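Side-chain contacts in periplasmic binding protein (Pseudomonas aeruginosa, PDB 2R79), which binds heme in the periplasm and probably hands it on for uptake into the cell: residues Q3-A8 against K102-W107; G54-R59 against A81-E86; D61-T66 against P73-L78. All coordinates share one frame; numbering follows the deposited sequence.

Contact 1: Q3-A8 against K102-W107; sequences QRWVSA and KKLGDW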
loop_
_atom_site.group_PDB
_atom_site.type_symbol
_atom_site.label_atom_id
_atom_site.label_comp_id
_atom_site.label_asym_id
_atom_site.label_seq_id
_atom_site.Cartn_x
_atom_site.Cartn_y
_atom_site.Cartn_z
ATOM N N GLN A 3 33.294 -18.504 10.649
ATOM C CA GLN A 3 31.959 -18.321 11.212
ATOM C C GLN A 3 31.388 -16.928 10.993
ATOM O O GLN A 3 30.174 -16.760 10.886
ATOM C CB GLN A 3 31.972 -18.622 12.708
ATOM C CG GLN A 3 32.347 -20.047 13.037
ATOM C CD GLN A 3 31.445 -21.048 12.359
ATOM O OE1 GLN A 3 30.236 -21.063 12.586
ATOM N NE2 GLN A 3 32.028 -21.894 11.515
ATOM N N ARG A 4 32.257 -15.925 10.952
ATOM C CA ARG A 4 31.810 -14.555 10.738
ATOM C C ARG A 4 32.324 -14.058 9.392
ATOM O O ARG A 4 33.526 -13.888 9.195
ATOM C CB ARG A 4 32.308 -13.640 11.859
ATOM C CG ARG A 4 31.930 -14.095 13.271
ATOM C CD ARG A 4 31.931 -12.915 14.239
ATOM N NE ARG A 4 30.573 -12.430 14.484
ATOM C CZ ARG A 4 30.236 -11.148 14.579
ATOM N NH1 ARG A 4 31.155 -10.205 14.447
ATOM N NH2 ARG A 4 28.973 -10.809 14.812
ATOM N N TRP A 5 31.397 -13.824 8.473
ATOM C CA TRP A 5 31.732 -13.372 7.128
ATOM C C TRP A 5 31.291 -11.950 6.826
ATOM O O TRP A 5 30.224 -11.512 7.247
ATOM C CB TRP A 5 31.057 -14.262 6.082
ATOM C CG TRP A 5 31.471 -15.692 6.049
ATOM C CD1 TRP A 5 31.572 -16.550 7.107
ATOM C CD2 TRP A 5 31.740 -16.469 4.876
ATOM N NE1 TRP A 5 31.882 -17.815 6.665
ATOM C CE2 TRP A 5 31.992 -17.792 5.299
ATOM C CE3 TRP A 5 31.790 -16.173 3.508
ATOM C CZ2 TRP A 5 32.289 -18.822 4.401
ATOM C CZ3 TRP A 5 32.084 -17.196 2.613
ATOM C CH2 TRP A 5 32.329 -18.509 3.065
ATOM N N VAL A 6 32.126 -11.238 6.083
ATOM C CA VAL A 6 31.797 -9.898 5.629
ATOM C C VAL A 6 31.929 -10.051 4.115
ATOM O O VAL A 6 32.931 -10.580 3.625
ATOM C CB VAL A 6 32.777 -8.841 6.155
ATOM C CG1 VAL A 6 32.641 -7.559 5.351
ATOM C CG2 VAL A 6 32.471 -8.556 7.614
ATOM N N SER A 7 30.912 -9.622 3.377
ATOM C CA SER A 7 30.943 -9.781 1.934
ATOM C C SER A 7 30.776 -8.501 1.130
ATOM O O SER A 7 29.877 -7.693 1.394
ATOM C CB SER A 7 29.874 -10.790 1.512
ATOM O OG SER A 7 29.853 -10.943 0.107
ATOM N N ALA A 8 31.652 -8.341 0.141
ATOM C CA ALA A 8 31.648 -7.188 -0.752
ATOM C C ALA A 8 31.371 -7.673 -2.170
ATOM O O ALA A 8 32.127 -8.470 -2.721
ATOM C CB ALA A 8 32.987 -6.484 -0.698
ATOM N N LYS A 102 32.657 -23.348 -6.084
ATOM C CA LYS A 102 33.518 -24.385 -5.536
ATOM C C LYS A 102 34.124 -23.906 -4.222
ATOM O O LYS A 102 34.074 -24.608 -3.214
ATOM C CB LYS A 102 34.633 -24.714 -6.532
ATOM C CG LYS A 102 35.712 -25.645 -5.999
ATOM C CD LYS A 102 35.160 -27.026 -5.680
ATOM C CE LYS A 102 36.260 -27.955 -5.174
ATOM N NZ LYS A 102 35.737 -29.311 -4.840
ATOM N N LYS A 103 34.691 -22.706 -4.235
ATOM C CA LYS A 103 35.306 -22.148 -3.037
ATOM C C LYS A 103 34.290 -21.861 -1.934
ATOM O O LYS A 103 34.475 -22.286 -0.795
ATOM C CB LYS A 103 36.065 -20.868 -3.379
ATOM C CG LYS A 103 37.187 -21.070 -4.373
ATOM C CD LYS A 103 37.943 -19.775 -4.631
ATOM C CE LYS A 103 39.065 -20.001 -5.631
ATOM N NZ LYS A 103 39.904 -18.785 -5.813
ATOM N N LEU A 104 33.224 -21.137 -2.270
ATOM C CA LEU A 104 32.198 -20.809 -1.286
ATOM C C LEU A 104 31.680 -22.079 -0.636
ATOM O O LEU A 104 31.497 -22.137 0.578
ATOM C CB LEU A 104 31.038 -20.060 -1.939
ATOM C CG LEU A 104 31.355 -18.667 -2.483
ATOM C CD1 LEU A 104 30.092 -18.056 -3.073
ATOM C CD2 LEU A 104 31.905 -17.788 -1.366
ATOM N N GLY A 105 31.452 -23.099 -1.452
ATOM C CA GLY A 105 30.966 -24.358 -0.927
ATOM C C GLY A 105 31.912 -24.915 0.120
ATOM O O GLY A 105 31.479 -25.346 1.188
ATOM N N ASP A 106 33.208 -24.892 -0.178
ATOM C CA ASP A 106 34.202 -25.413 0.747
ATOM C C ASP A 106 34.314 -24.615 2.039
ATOM O O ASP A 106 34.301 -25.197 3.122
ATOM C CB ASP A 106 35.579 -25.497 0.077
ATOM C CG ASP A 106 35.656 -26.599 -0.974
ATOM O OD1 ASP A 106 34.854 -27.557 -0.906
ATOM O OD2 ASP A 106 36.534 -26.514 -1.862
ATOM N N TRP A 107 34.430 -23.297 1.941
ATOM C CA TRP A 107 34.548 -22.484 3.150
ATOM C C TRP A 107 33.269 -22.507 3.985
ATOM O O TRP A 107 33.288 -22.165 5.166
ATOM C CB TRP A 107 34.901 -21.032 2.810
ATOM C CG TRP A 107 36.118 -20.869 1.955
ATOM C CD1 TRP A 107 37.250 -21.633 1.980
ATOM C CD2 TRP A 107 36.330 -19.871 0.947
ATOM N NE1 TRP A 107 38.152 -21.178 1.046
ATOM C CE2 TRP A 107 37.613 -20.098 0.397
ATOM C CE3 TRP A 107 35.561 -18.808 0.452
ATOM C CZ2 TRP A 107 38.145 -19.299 -0.627
ATOM C CZ3 TRP A 107 36.092 -18.011 -0.569
ATOM C CH2 TRP A 107 37.372 -18.266 -1.095
#

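Contact 2: G54-R59 against A81-E86; sequences GVLALR and AGVRVE. With HEM (protoporphyrin IX containing Fe), chain D.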
loop_
_atom_site.group_PDB
_atom_site.type_symbol
_atom_site.label_atom_id
_atom_site.label_comp_id
_atom_site.label_asym_id
_atom_site.label_seq_id
_atom_site.Cartn_x
_atom_site.Cartn_y
_atom_site.Cartn_z
ATOM N N GLY A 54 35.597 -0.119 9.460
ATOM C CA GLY A 54 34.266 -0.698 9.402
ATOM C C GLY A 54 34.236 -2.218 9.444
ATOM O O GLY A 54 33.382 -2.810 10.107
ATOM N N VAL A 55 35.161 -2.861 8.740
ATOM C CA VAL A 55 35.193 -4.318 8.723
ATOM C C VAL A 55 35.800 -4.867 10.007
ATOM O O VAL A 55 35.304 -5.844 10.564
ATOM C CB VAL A 55 35.996 -4.857 7.507
ATOM C CG1 VAL A 55 35.555 -4.148 6.238
ATOM C CG2 VAL A 55 37.472 -4.668 7.725
ATOM N N LEU A 56 36.867 -4.230 10.478
ATOM C CA LEU A 56 37.542 -4.662 11.697
ATOM C C LEU A 56 36.595 -4.677 12.888
ATOM O O LEU A 56 36.676 -5.560 13.745
ATOM C CB LEU A 56 38.730 -3.741 11.991
ATOM C CG LEU A 56 39.859 -3.838 10.963
ATOM C CD1 LEU A 56 40.907 -2.771 11.218
ATOM C CD2 LEU A 56 40.464 -5.236 11.030
ATOM N N ALA A 57 35.694 -3.699 12.924
ATOM C CA ALA A 57 34.718 -3.561 14.002
ATOM C C ALA A 57 33.796 -4.765 14.121
ATOM O O ALA A 57 33.186 -4.990 15.165
ATOM C CB ALA A 57 33.894 -2.309 13.784
ATOM N N LEU A 58 33.697 -5.535 13.044
ATOM C CA LEU A 58 32.837 -6.708 13.013
ATOM C C LEU A 58 33.568 -7.996 13.382
ATOM O O LEU A 58 32.966 -9.064 13.404
ATOM C CB LEU A 58 32.209 -6.850 11.623
ATOM C CG LEU A 58 31.277 -5.713 11.193
ATOM C CD1 LEU A 58 30.856 -5.906 9.747
ATOM C CD2 LEU A 58 30.063 -5.678 12.102
ATOM N N ARG A 59 34.861 -7.902 13.670
ATOM C CA ARG A 59 35.634 -9.086 14.044
ATOM C C ARG A 59 35.371 -10.220 13.046
ATOM O O ARG A 59 34.953 -11.312 13.428
ATOM C CB ARG A 59 35.234 -9.543 15.452
ATOM C CG ARG A 59 35.206 -8.427 16.488
ATOM C CD ARG A 59 34.905 -8.959 17.891
ATOM N NE ARG A 59 33.601 -9.619 18.003
ATOM C CZ ARG A 59 32.426 -9.012 17.838
ATOM N NH1 ARG A 59 32.375 -7.718 17.545
ATOM N NH2 ARG A 59 31.300 -9.698 17.979
ATOM N N ALA A 81 46.165 -6.890 9.529
ATOM C CA ALA A 81 45.468 -6.897 10.809
ATOM C C ALA A 81 44.988 -8.300 11.176
ATOM O O ALA A 81 44.269 -8.483 12.159
ATOM C CB ALA A 81 44.291 -5.933 10.764
ATOM N N GLY A 82 45.385 -9.284 10.374
ATOM C CA GLY A 82 44.996 -10.657 10.642
ATOM C C GLY A 82 43.723 -11.124 9.956
ATOM O O GLY A 82 43.346 -12.295 10.080
ATOM N N VAL A 83 43.058 -10.229 9.231
ATOM C CA VAL A 83 41.822 -10.589 8.536
ATOM C C VAL A 83 42.082 -11.458 7.302
ATOM O O VAL A 83 42.907 -11.126 6.451
ATOM C CB VAL A 83 41.037 -9.330 8.080
ATOM C CG1 VAL A 83 39.768 -9.750 7.358
ATOM C CG2 VAL A 83 40.705 -8.447 9.278
ATOM N N ARG A 84 41.373 -12.577 7.211
ATOM C CA ARG A 84 41.514 -13.471 6.071
ATOM C C ARG A 84 40.759 -12.882 4.876
ATOM O O ARG A 84 39.527 -12.845 4.866
ATOM C CB ARG A 84 40.952 -14.847 6.415
ATOM C CG ARG A 84 40.971 -15.825 5.263
ATOM C CD ARG A 84 40.315 -17.131 5.657
ATOM N NE ARG A 84 40.212 -18.052 4.532
ATOM C CZ ARG A 84 39.679 -19.266 4.615
ATOM N NH1 ARG A 84 39.203 -19.704 5.773
ATOM N NH2 ARG A 84 39.615 -20.040 3.540
ATOM N N VAL A 85 41.501 -12.419 3.874
ATOM C CA VAL A 85 40.897 -11.822 2.686
ATOM C C VAL A 85 40.946 -12.746 1.475
ATOM O O VAL A 85 42.023 -13.108 1.000
ATOM C CB VAL A 85 41.597 -10.497 2.317
ATOM C CG1 VAL A 85 41.042 -9.956 1.013
ATOM C CG2 VAL A 85 41.401 -9.489 3.427
ATOM N N GLU A 86 39.772 -13.121 0.978
ATOM C CA GLU A 86 39.668 -13.994 -0.184
ATOM C C GLU A 86 39.185 -13.199 -1.390
ATOM O O GLU A 86 38.322 -12.329 -1.269
ATOM C CB GLU A 86 38.680 -15.129 0.083
ATOM C CG GLU A 86 39.082 -16.093 1.178
ATOM C CD GLU A 86 40.345 -16.860 0.851
ATOM O OE1 GLU A 86 40.468 -17.344 -0.294
ATOM O OE2 GLU A 86 41.207 -16.992 1.745
HETATM C CHA HEM D . 31.080 5.229 10.332
HETATM C CHB HEM D . 26.941 5.457 7.677
HETATM C CHC HEM D . 24.975 8.359 11.037
HETATM C CHD HEM D . 29.094 8.222 13.640
HETATM C C1A HEM D . 30.128 5.029 9.294
HETATM C C2A HEM D . 30.286 4.159 8.136
HETATM C C3A HEM D . 29.140 4.259 7.393
HETATM C C4A HEM D . 28.253 5.150 8.098
HETATM C CMA HEM D . 28.853 3.601 6.040
HETATM C CAA HEM D . 31.468 3.262 7.767
HETATM C CBA HEM D . 31.412 1.874 8.400
HETATM C CGA HEM D . 31.646 1.903 9.901
HETATM O O1A HEM D . 32.780 2.222 10.328
HETATM O O2A HEM D . 30.691 1.613 10.659
HETATM C C1B HEM D . 26.063 6.340 8.315
HETATM C C2B HEM D . 24.707 6.639 7.879
HETATM C C3B HEM D . 24.144 7.451 8.832
HETATM C C4B HEM D . 25.169 7.659 9.840
HETATM C CMB HEM D . 24.056 6.197 6.556
HETATM C CAB HEM D . 22.869 8.018 8.833
HETATM C CBB HEM D . 21.727 7.356 8.509
HETATM C C1C HEM D . 25.939 8.580 12.032
HETATM C C2C HEM D . 25.686 9.282 13.271
HETATM C C3C HEM D . 26.806 9.207 14.034
HETATM C C4C HEM D . 27.796 8.529 13.212
HETATM C CMC HEM D . 24.406 10.004 13.662
HETATM C CAC HEM D . 26.885 9.520 15.391
HETATM C CBC HEM D . 27.444 10.656 15.874
HETATM C C1D HEM D . 30.001 7.428 12.943
HETATM C C2D HEM D . 31.296 7.072 13.465
HETATM C C3D HEM D . 31.878 6.271 12.546
HETATM C C4D HEM D . 30.914 6.067 11.460
HETATM C CMD HEM D . 31.911 7.520 14.790
HETATM C CAD HEM D . 33.338 5.832 12.660
HETATM C CBD HEM D . 34.302 6.394 11.615
HETATM C CGD HEM D . 34.502 7.906 11.706
HETATM O O1D HEM D . 35.302 8.441 10.905
HETATM O O2D HEM D . 33.870 8.562 12.568
HETATM N NA HEM D . 28.876 5.658 9.244
HETATM N NB HEM D . 26.367 7.015 9.498
HETATM N NC HEM D . 27.250 8.125 11.986
HETATM N ND HEM D . 29.766 6.824 11.704
HETATM FE FE HEM D . 28.144 7.046 10.512
#

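Contact 3: D61-T66 against P73-L78; sequences DILIGT and PVLKQL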
loop_
_atom_site.group_PDB
_atom_site.type_symbol
_atom_site.label_atom_id
_atom_site.label_comp_id
_atom_site.label_asym_id
_atom_site.label_seq_id
_atom_site.Cartn_x
_atom_site.Cartn_y
_atom_site.Cartn_z
ATOM N N ASP A 61 36.009 -13.299 10.379
ATOM C CA ASP A 61 36.926 -14.414 10.232
ATOM C C ASP A 61 37.363 -14.437 8.772
ATOM O O ASP A 61 38.436 -14.940 8.440
ATOM C CB ASP A 61 36.240 -15.734 10.578
ATOM C CG ASP A 61 36.031 -15.908 12.066
ATOM O OD1 ASP A 61 37.030 -15.827 12.814
ATOM O OD2 ASP A 61 34.876 -16.134 12.488
ATOM N N ILE A 62 36.531 -13.876 7.903
ATOM C CA ILE A 62 36.845 -13.856 6.487
ATOM C C ILE A 62 36.182 -12.711 5.747
ATOM O O ILE A 62 35.062 -12.315 6.053
ATOM C CB ILE A 62 36.426 -15.188 5.815
ATOM C CG1 ILE A 62 36.738 -15.148 4.316
ATOM C CG2 ILE A 62 34.947 -15.441 6.041
ATOM C CD1 ILE A 62 36.428 -16.446 3.591
ATOM N N LEU A 63 36.903 -12.168 4.778
ATOM C CA LEU A 63 36.397 -11.090 3.949
ATOM C C LEU A 63 36.471 -11.592 2.514
ATOM O O LEU A 63 37.542 -11.974 2.044
ATOM C CB LEU A 63 37.255 -9.829 4.096
ATOM C CG LEU A 63 36.956 -8.733 3.061
ATOM C CD1 LEU A 63 35.489 -8.336 3.139
ATOM C CD2 LEU A 63 37.847 -7.526 3.300
ATOM N N ILE A 64 35.336 -11.609 1.827
ATOM C CA ILE A 64 35.311 -12.063 0.448
ATOM C C ILE A 64 34.907 -10.929 -0.486
ATOM O O ILE A 64 34.123 -10.050 -0.123
ATOM C CB ILE A 64 34.336 -13.261 0.248
ATOM C CG1 ILE A 64 32.895 -12.832 0.524
ATOM C CG2 ILE A 64 34.712 -14.405 1.186
ATOM C CD1 ILE A 64 31.877 -13.921 0.238
ATOM N N GLY A 65 35.463 -10.956 -1.690
ATOM C CA GLY A 65 35.160 -9.943 -2.683
ATOM C C GLY A 65 35.774 -10.352 -4.005
ATOM O O GLY A 65 36.405 -11.406 -4.094
ATOM N N THR A 66 35.591 -9.530 -5.033
ATOM C CA THR A 66 36.159 -9.835 -6.337
ATOM C C THR A 66 37.300 -8.868 -6.629
ATOM O O THR A 66 37.815 -8.212 -5.723
ATOM C CB THR A 66 35.105 -9.712 -7.461
ATOM O OG1 THR A 66 34.700 -8.343 -7.590
ATOM C CG2 THR A 66 33.889 -10.572 -7.153
ATOM N N PRO A 73 45.269 -0.429 -0.898
ATOM C CA PRO A 73 45.895 -0.177 0.402
ATOM C C PRO A 73 45.041 -0.609 1.592
ATOM O O PRO A 73 45.566 -1.135 2.575
ATOM C CB PRO A 73 46.153 1.328 0.376
ATOM C CG PRO A 73 45.065 1.844 -0.510
ATOM C CD PRO A 73 45.060 0.832 -1.628
ATOM N N VAL A 74 43.731 -0.395 1.499
ATOM C CA VAL A 74 42.823 -0.768 2.581
ATOM C C VAL A 74 42.777 -2.286 2.750
ATOM O O VAL A 74 42.761 -2.790 3.874
ATOM C CB VAL A 74 41.381 -0.215 2.339
ATOM C CG1 VAL A 74 40.697 -0.971 1.221
ATOM C CG2 VAL A 74 40.564 -0.316 3.612
ATOM N N LEU A 75 42.766 -3.016 1.637
ATOM C CA LEU A 75 42.739 -4.474 1.696
ATOM C C LEU A 75 44.037 -4.973 2.331
ATOM O O LEU A 75 44.037 -5.947 3.088
ATOM C CB LEU A 75 42.586 -5.074 0.291
ATOM C CG LEU A 75 41.271 -4.837 -0.463
ATOM C CD1 LEU A 75 41.372 -5.443 -1.855
ATOM C CD2 LEU A 75 40.105 -5.449 0.300
ATOM N N LYS A 76 45.138 -4.292 2.025
ATOM C CA LYS A 76 46.440 -4.662 2.566
ATOM C C LYS A 76 46.501 -4.483 4.079
ATOM O O LYS A 76 46.895 -5.402 4.800
ATOM C CB LYS A 76 47.547 -3.839 1.898
ATOM C CG LYS A 76 47.685 -4.106 0.402
ATOM C CD LYS A 76 47.993 -5.577 0.120
ATOM C CE LYS A 76 47.888 -5.899 -1.365
ATOM N NZ LYS A 76 48.791 -5.047 -2.186
ATOM N N GLN A 77 46.108 -3.309 4.566
ATOM C CA GLN A 77 46.136 -3.070 6.003
ATOM C C GLN A 77 45.226 -4.073 6.703
ATOM O O GLN A 77 45.471 -4.446 7.852
ATOM C CB GLN A 77 45.704 -1.635 6.337
ATOM C CG GLN A 77 44.237 -1.315 6.092
ATOM C CD GLN A 77 43.846 0.065 6.615
ATOM O OE1 GLN A 77 43.971 0.349 7.810
ATOM N NE2 GLN A 77 43.368 0.925 5.720
ATOM N N LEU A 78 44.182 -4.515 6.004
ATOM C CA LEU A 78 43.259 -5.491 6.571
ATOM C C LEU A 78 43.962 -6.829 6.744
ATOM O O LEU A 78 43.844 -7.475 7.786
ATOM C CB LEU A 78 42.030 -5.670 5.674
ATOM C CG LEU A 78 40.988 -4.551 5.676
ATOM C CD1 LEU A 78 39.790 -4.970 4.844
ATOM C CD2 LEU A 78 40.561 -4.256 7.100
#

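Contact 1: Q3-A8 against K102-W107
Trp5, on strand 5-7 of the four-stranded parallel sheet, packs against Leu104 and Trp107 near the C-terminal end of helix 94-108. This is strand-to-helix packing on one face of an alpha/beta domain. Trp5 takes the central part. Its CB leaves the strand toward the helix, and its CG lies beside the backbone N, anti to the carbonyl carbon (chi1 -64°). The six-membered half of the indole leads, and the helix is met by the ring's edge. CH2 of Trp5 touches CB of Trp107 at 3.6 Å. The neighbouring CZ2 of Trp5 is 3.6 Å from the backbone O of Trp107, and this oxygen lies near the plane of the Trp5 ring. Further round the same rim, CZ3 of Trp5 meets CD2 of Leu104 at 4.0 Å. The two tryptophan side chains cross at about a right angle, but they are not stacked. Trp5 meets mainly the CB of Trp107, and its CH2 comes no nearer than 4.2 Å to CE3 of the other ring. One face of the Trp107 indole lies over its own helix, with Lys103 O 3.4 Å above the ring plane and offset toward the rim. Arg84 makes a cation-pi contact with the Trp107 ring. Leu104 also touches Trp15 of helix 10-18, while Trp5 rests on Ile62 and Ile64 of the neighbouring strand. The polar edge of Trp5 is used as well: NE1 is hydrogen-bonded to Pro2 O. No hydrogen bond joins the two segments, so the contact is essentially apolar. The aromatic C-H edge beside a carbonyl oxygen may add a weak electrostatic attraction, while the bond from NE1 to Pro2 restrains the rotation of the Trp5 ring.

Contact 2: G54-R59 against A81-E86
No ring lies between Leu56 and its partners Val83 and Ala81; the flat groups sit to one side, on Arg84 and Glu86. At the edge of the Arg84 guanidinium, and in its plane, lies OE2 of Glu86. NE of Arg84 gives it a nearly straight hydrogen bond of 3.1 Å (176°), which is part of a salt bridge. The carboxylate is met from above its own plane, 44° out of it. The apolar contact runs through one methyl. CD2 of Leu56 is 3.7 Å from CG2 of Val83 and 3.9 Å from CB of Ala81. CG of Leu56 is anti to its carbonyl carbon (chi1 -67°), and CD2 bridges the gap between the backbones. The Val83 side is buried, whereas Ala81 is exposed. Leu56 also touches Leu78. Nearby, CA of Gly54 lies 3.4 Å from O1A of a heme propionate; this heme is hydrogen-bonded to Arg203 of a neighbouring subunit. The turn carrying Ala81 and Val83 is a Schellman motif with Gly82 as its C-prime residue. Val83 N bonds to Leu78 O, and Gly82 N to Glu79 O. The arrangement is that of a helix-to-strand turn in a beta-alpha-beta crossover, packed against the preceding helix 52-56.

Contact 3: D61-T66 against P73-L78
Leu63 and Leu78 make the tight part of this contact, and Leu75 the loose part. CD2 of Leu63 and CD1 of Leu78 meet methyl to methyl at 3.6 Å. The two side chains cross at about a right angle, and both are buried. CG of Leu63 is anti to the backbone N (chi1 169°), which extends the side chain away from the strand and brings CD2 to the helix. Leu78 has its CB turned toward the strand and answers with one branch. The backbones stay well apart, with CA of Leu63 9.2 Å from CA of Leu78. The branched ends of the two leucines fill the distance between them. One turn earlier in the helix, CD2 of Leu75 comes only to 4.3 Å from the same CD2 of Leu63. Leu75 is partly exposed and also leans on Met69. Solvent lies along the outer side of the helix, where Pro73, Lys76 and Gln77 are exposed and do not touch the strand. The buried side is closed by neighbours. Leu63 is flanked by Val6 and Val85 of the adjoining strands, and Leu78 is backed by Val55 of helix 52-56. No polar group is paired across the interface, which is held by dispersion and by the exclusion of water. The strand itself is fixed by backbone hydrogen bonds on both edges: Ile62 pairs with Arg4 and Val6, and Leu63 with Arg84 and Glu86. Strand 62-65, helix 72-80 and strand 85-87 form a beta-alpha-beta unit. The leucine packing is that of a crossover helix lying against its parallel sheet, the basic element of this alpha/beta domain.

All three contacts reach the same parallel sheet. Contacts 1 and 3 lie on opposite faces: Trp5 is turned to helix 94-108 and Leu63 to helix 72-80, with centres 13 Å apart. Their strands pair directly, with Ala8 N probably bonded to Ile64 O at 3.0 Å. Contacts 2 and 3 are closer, about 7 Å between centres. Leu63 N and Arg84 O, 2.7 Å apart, probably form a hydrogen bond. Arg84 joins contact 2 to Trp107 of contact 1. The heme beside Gly54 of contact 2 is about 11 Å from the side chain of Leu78. Separately, the side chain of Leu75 is about 12 Å from that of Tyr46, the axial heme-iron ligand of this chain.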